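FERM, ARHGEF and pleckstrin domain-containing protein 2 (Mus musculus, PDB 6D2K) acts as a guanine nucleotide exchange factor that activates RAC1, working in semaphorin responses, actin remodelling and integrin regulation. Local coordinates at residues A[226-238]-A[242-254]. Residues are numbered along the deposited sequence; the frame is centred on the assembly and turned at random.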
loop_
_atom_site.group_PDB
_atom_site.type_symbol
_atom_site.label_atom_id
_atom_site.label_comp_id
_atom_site.label_asym_id
_atom_site.label_seq_id
_atom_site.Cartn_x
_atom_site.Cartn_y
_atom_site.Cartn_z
ATOM N N ILE A 226 -11.661 -12.680 9.869
ATOM C CA ILE A 226 -12.050 -13.677 10.854
ATOM C C ILE A 226 -11.232 -13.605 12.150
ATOM O O ILE A 226 -11.619 -14.194 13.157
ATOM C CB ILE A 226 -12.011 -15.097 10.254
ATOM C CG1 ILE A 226 -10.626 -15.415 9.706
ATOM C CG2 ILE A 226 -13.030 -15.220 9.129
ATOM C CD1 ILE A 226 -10.503 -16.833 9.182
ATOM N N ASN A 227 -10.113 -12.882 12.133
ATOM C CA ASN A 227 -9.314 -12.678 13.349
ATOM C C ASN A 227 -8.502 -11.390 13.316
ATOM O O ASN A 227 -7.992 -10.987 12.266
ATOM C CB ASN A 227 -8.326 -13.827 13.590
ATOM C CG ASN A 227 -8.999 -15.168 13.781
ATOM O OD1 ASN A 227 -9.275 -15.879 12.813
ATOM N ND2 ASN A 227 -9.233 -15.542 15.038
ATOM N N THR A 228 -8.365 -10.768 14.476
ATOM C CA THR A 228 -7.438 -9.669 14.649
ATOM C C THR A 228 -6.555 -10.007 15.841
ATOM O O THR A 228 -7.036 -10.140 16.967
ATOM C CB THR A 228 -8.163 -8.320 14.902
ATOM O OG1 THR A 228 -8.925 -7.945 13.750
ATOM C CG2 THR A 228 -7.154 -7.232 15.191
ATOM N N PHE A 229 -5.268 -10.188 15.594
ATOM C CA PHE A 229 -4.323 -10.416 16.671
ATOM C C PHE A 229 -3.711 -9.067 17.006
ATOM O O PHE A 229 -2.703 -8.667 16.432
ATOM C CB PHE A 229 -3.271 -11.456 16.267
ATOM C CG PHE A 229 -3.869 -12.757 15.801
ATOM C CD1 PHE A 229 -4.766 -13.442 16.600
ATOM C CD2 PHE A 229 -3.551 -13.283 14.559
ATOM C CE1 PHE A 229 -5.336 -14.623 16.168
ATOM C CE2 PHE A 229 -4.113 -14.460 14.123
ATOM C CZ PHE A 229 -5.005 -15.135 14.930
ATOM N N ASN A 230 -4.346 -8.365 17.938
ATOM C CA ASN A 230 -3.912 -7.029 18.317
ATOM C C ASN A 230 -2.488 -7.024 18.825
ATOM O O ASN A 230 -2.057 -7.962 19.497
ATOM C CB ASN A 230 -4.831 -6.451 19.396
ATOM C CG ASN A 230 -6.291 -6.529 19.020
ATOM O OD1 ASN A 230 -6.946 -7.551 19.238
ATOM N ND2 ASN A 230 -6.817 -5.447 18.453
ATOM N N TRP A 231 -1.758 -5.955 18.536
ATOM C CA TRP A 231 -0.358 -5.876 18.944
ATOM C C TRP A 231 -0.143 -6.106 20.432
ATOM O O TRP A 231 0.869 -6.675 20.840
ATOM C CB TRP A 231 0.259 -4.542 18.510
ATOM C CG TRP A 231 0.393 -4.387 17.028
ATOM C CD1 TRP A 231 -0.186 -3.424 16.242
ATOM C CD2 TRP A 231 1.161 -5.209 16.146
ATOM N NE1 TRP A 231 0.171 -3.605 14.925
ATOM C CE2 TRP A 231 1.000 -4.691 14.839
ATOM C CE3 TRP A 231 1.961 -6.339 16.330
ATOM C CZ2 TRP A 231 1.618 -5.266 13.731
ATOM C CZ3 TRP A 231 2.568 -6.906 15.230
ATOM C CH2 TRP A 231 2.392 -6.373 13.948
ATOM N N SER A 232 -1.099 -5.671 21.245
ATOM C CA SER A 232 -0.968 -5.810 22.686
ATOM C C SER A 232 -0.901 -7.278 23.113
ATOM O O SER A 232 -0.380 -7.590 24.183
ATOM C CB SER A 232 -2.109 -5.084 23.412
ATOM O OG SER A 232 -3.363 -5.670 23.113
ATOM N N LYS A 233 -1.405 -8.177 22.266
ATOM C CA LYS A 233 -1.450 -9.602 22.605
ATOM C C LYS A 233 -0.336 -10.392 21.943
ATOM O O LYS A 233 -0.176 -11.581 22.200
ATOM C CB LYS A 233 -2.791 -10.207 22.198
ATOM C CG LYS A 233 -3.992 -9.499 22.799
ATOM C CD LYS A 233 -5.290 -10.046 22.230
ATOM C CE LYS A 233 -6.479 -9.220 22.693
ATOM N NZ LYS A 233 -7.759 -9.775 22.176
ATOM N N VAL A 234 0.423 -9.730 21.079
ATOM C CA VAL A 234 1.481 -10.392 20.327
ATOM C C VAL A 234 2.801 -10.275 21.071
ATOM O O VAL A 234 3.302 -9.177 21.295
ATOM C CB VAL A 234 1.620 -9.757 18.933
ATOM C CG1 VAL A 234 2.824 -10.339 18.188
ATOM C CG2 VAL A 234 0.338 -9.952 18.139
ATOM N N ARG A 235 3.363 -11.416 21.467
ATOM C CA ARG A 235 4.615 -11.442 22.205
ATOM C C ARG A 235 5.819 -11.540 21.281
ATOM O O ARG A 235 6.867 -10.969 21.563
ATOM C CB ARG A 235 4.624 -12.637 23.159
ATOM C CG ARG A 235 3.366 -12.756 24.014
ATOM C CD ARG A 235 3.556 -12.091 25.364
ATOM N NE ARG A 235 3.004 -10.743 25.391
ATOM C CZ ARG A 235 1.750 -10.467 25.721
ATOM N NH1 ARG A 235 0.925 -11.447 26.053
ATOM N NH2 ARG A 235 1.328 -9.215 25.721
ATOM N N LYS A 236 5.672 -12.272 20.177
ATOM C CA LYS A 236 6.779 -12.429 19.235
ATOM C C LYS A 236 6.287 -12.881 17.868
ATOM O O LYS A 236 5.314 -13.617 17.765
ATOM C CB LYS A 236 7.801 -13.450 19.760
ATOM C CG LYS A 236 9.063 -13.513 18.910
ATOM C CD LYS A 236 10.126 -14.426 19.509
ATOM C CE LYS A 236 11.479 -14.179 18.848
ATOM N NZ LYS A 236 12.532 -15.121 19.328
ATOM N N LEU A 237 6.954 -12.410 16.820
ATOM C CA LEU A 237 6.715 -12.896 15.468
ATOM C C LEU A 237 7.991 -13.563 14.976
ATOM O O LEU A 237 9.083 -13.004 15.119
ATOM C CB LEU A 237 6.360 -11.734 14.536
ATOM C CG LEU A 237 5.102 -10.954 14.893
ATOM C CD1 LEU A 237 4.936 -9.808 13.917
ATOM C CD2 LEU A 237 3.869 -11.849 14.887
ATOM N N SER A 238 7.843 -14.746 14.394
ATOM C CA SER A 238 8.969 -15.515 13.871
ATOM C C SER A 238 8.597 -16.172 12.556
ATOM O O SER A 238 7.432 -16.272 12.215
ATOM C CB SER A 238 9.367 -16.623 14.856
ATOM O OG SER A 238 9.705 -16.066 16.099
ATOM N N LYS A 242 8.633 -22.006 5.290
ATOM C CA LYS A 242 7.318 -21.526 4.845
ATOM C C LYS A 242 6.358 -21.186 5.985
ATOM O O LYS A 242 5.235 -20.736 5.723
ATOM C CB LYS A 242 6.629 -22.548 3.935
ATOM C CG LYS A 242 7.402 -22.854 2.665
ATOM C CD LYS A 242 6.540 -23.625 1.677
ATOM C CE LYS A 242 6.077 -24.950 2.231
ATOM N NZ LYS A 242 5.504 -25.797 1.144
ATOM N N ARG A 243 6.786 -21.413 7.225
ATOM C CA ARG A 243 5.921 -21.275 8.400
ATOM C C ARG A 243 6.039 -19.903 9.047
ATOM O O ARG A 243 7.140 -19.477 9.395
ATOM C CB ARG A 243 6.295 -22.341 9.455
ATOM C CG ARG A 243 6.054 -23.771 9.009
ATOM C CD ARG A 243 6.842 -24.772 9.876
ATOM N NE ARG A 243 6.665 -24.533 11.303
ATOM C CZ ARG A 243 7.601 -24.755 12.222
ATOM N NH1 ARG A 243 8.794 -25.211 11.864
ATOM N NH2 ARG A 243 7.341 -24.504 13.499
ATOM N N PHE A 244 4.898 -19.229 9.220
ATOM C CA PHE A 244 4.830 -17.964 9.952
ATOM C C PHE A 244 4.294 -18.223 11.360
ATOM O O PHE A 244 3.252 -18.848 11.514
ATOM C CB PHE A 244 3.910 -16.988 9.206
ATOM C CG PHE A 244 3.720 -15.673 9.904
ATOM C CD1 PHE A 244 4.775 -14.787 10.061
ATOM C CD2 PHE A 244 2.474 -15.317 10.388
ATOM C CE1 PHE A 244 4.579 -13.566 10.691
ATOM C CE2 PHE A 244 2.272 -14.106 11.028
ATOM C CZ PHE A 244 3.328 -13.235 11.181
ATOM N N LEU A 245 5.015 -17.759 12.379
ATOM C CA LEU A 245 4.691 -18.083 13.772
ATOM C C LEU A 245 4.328 -16.842 14.584
ATOM O O LEU A 245 5.109 -15.900 14.659
ATOM C CB LEU A 245 5.880 -18.799 14.442
ATOM C CG LEU A 245 6.209 -20.244 14.023
ATOM C CD1 LEU A 245 6.618 -20.337 12.566
ATOM C CD2 LEU A 245 7.310 -20.805 14.906
ATOM N N ILE A 246 3.142 -16.837 15.184
ATOM C CA ILE A 246 2.750 -15.732 16.050
ATOM C C ILE A 246 2.667 -16.232 17.480
ATOM O O ILE A 246 1.849 -17.104 17.772
ATOM C CB ILE A 246 1.360 -15.188 15.697
ATOM C CG1 ILE A 246 1.228 -14.899 14.211
ATOM C CG2 ILE A 246 1.081 -13.923 16.500
ATOM C CD1 ILE A 246 -0.154 -14.417 13.806
ATOM N N LYS A 247 3.507 -15.694 18.361
ATOM C CA LYS A 247 3.392 -16.029 19.792
ATOM C C LYS A 247 2.431 -15.033 20.430
ATOM O O LYS A 247 2.620 -13.816 20.296
ATOM C CB LYS A 247 4.759 -15.988 20.472
ATOM C CG LYS A 247 4.719 -16.479 21.908
ATOM C CD LYS A 247 6.087 -16.388 22.551
ATOM C CE LYS A 247 5.957 -16.459 24.066
ATOM N NZ LYS A 247 7.267 -16.296 24.753
ATOM N N LEU A 248 1.406 -15.555 21.110
ATOM C CA LEU A 248 0.196 -14.811 21.488
ATOM C C LEU A 248 -0.260 -15.203 22.889
ATOM O O LEU A 248 0.367 -16.034 23.525
ATOM C CB LEU A 248 -0.931 -15.197 20.523
ATOM C CG LEU A 248 -1.718 -14.154 19.745
ATOM C CD1 LEU A 248 -0.811 -13.126 19.107
ATOM C CD2 LEU A 248 -2.565 -14.862 18.697
ATOM N N HIS A 249 -1.373 -14.642 23.358
ATOM C CA HIS A 249 -1.984 -15.143 24.599
ATOM C C HIS A 249 -2.359 -16.605 24.410
ATOM O O HIS A 249 -2.901 -16.970 23.363
ATOM C CB HIS A 249 -3.259 -14.374 24.932
ATOM C CG HIS A 249 -3.034 -12.953 25.326
ATOM N ND1 HIS A 249 -1.777 -12.416 25.513
ATOM C CD2 HIS A 249 -3.912 -11.951 25.575
ATOM C CE1 HIS A 249 -1.893 -11.145 25.857
ATOM N NE2 HIS A 249 -3.176 -10.838 25.896
ATOM N N PRO A 250 -2.087 -17.453 25.416
ATOM C CA PRO A 250 -2.358 -18.891 25.316
ATOM C C PRO A 250 -3.841 -19.247 25.317
ATOM O O PRO A 250 -4.662 -18.511 25.865
ATOM C CB PRO A 250 -1.692 -19.460 26.576
ATOM C CG PRO A 250 -1.699 -18.319 27.543
ATOM C CD PRO A 250 -1.435 -17.106 26.693
ATOM N N GLU A 251 -4.179 -20.381 24.709
ATOM C CA GLU A 251 -5.563 -20.843 24.708
ATOM C C GLU A 251 -5.959 -21.241 26.126
ATOM O O GLU A 251 -5.134 -21.753 26.879
ATOM C CB GLU A 251 -5.734 -22.017 23.753
ATOM N N VAL A 252 -7.218 -21.007 26.488
ATOM C CA VAL A 252 -7.695 -21.355 27.828
ATOM C C VAL A 252 -7.946 -22.854 27.997
ATOM O O VAL A 252 -7.460 -23.474 28.944
ATOM C CB VAL A 252 -8.982 -20.607 28.185
ATOM C CG1 VAL A 252 -9.945 -20.618 27.013
ATOM C CG2 VAL A 252 -9.627 -21.221 29.436
ATOM N N HIS A 253 -8.712 -23.426 27.076
ATOM C CA HIS A 253 -9.198 -24.787 27.221
ATOM C C HIS A 253 -8.390 -25.783 26.397
ATOM O O HIS A 253 -8.878 -26.324 25.405
ATOM C CB HIS A 253 -10.686 -24.856 26.841
ATOM C CG HIS A 253 -11.569 -24.010 27.705
ATOM N ND1 HIS A 253 -11.862 -24.334 29.013
ATOM C CD2 HIS A 253 -12.227 -22.853 27.449
ATOM C CE1 HIS A 253 -12.655 -23.410 29.529
ATOM N NE2 HIS A 253 -12.891 -22.499 28.599
ATOM N N GLY A 254 -7.154 -26.031 26.814
ATOM C CA GLY A 254 -6.306 -26.984 26.130
ATOM C C GLY A 254 -4.930 -26.980 26.747
ATOM O O GLY A 254 -4.599 -26.058 27.492
HETATM O O HOH W 1 7.068 -16.347 17.255
#
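The H249 ring carries K233 on one face, with CB 3.8 Å from the ring centroid and almost on the ring normal: a CH-pi contact. The R235 guanidinium lies at the edge of the same ring, modelled too close for its detail to be trusted. On the F229 ring, L248 CD2 touches CD1 at 3.4 Å, and I246 CD1 reaches CD2 at 3.7 Å. The F229 CG lies anti to the carbonyl carbon (chi1 -55°), and this swings the ring across both side chains. Replacing F229 by an alanine would probably strip the ring from the methyls of I246 and L248 and open a gap beside L260. L237 CD2 packs on I246 CG2 at 3.8 Å and also meets F244, whose ring stacks edge-to-face on F273.

Strands 236-240 and 243-247 form an antiparallel hairpin in the PH-like C-terminal lobe of the FERM domain; F229 comes from strand 224-230, at the other end of the sheet. A classic beta bulge sets R235 and K236 opposite K247. K247 O takes R235 N at 2.8 Å and, weakly, K236 N; K247 N bonds back to K236 O. S238 and L245 exchange two backbone hydrogen bonds. The hairpin thus turns apolar L237 and F244 to helix 267-284, and K236 and K247 to solvent.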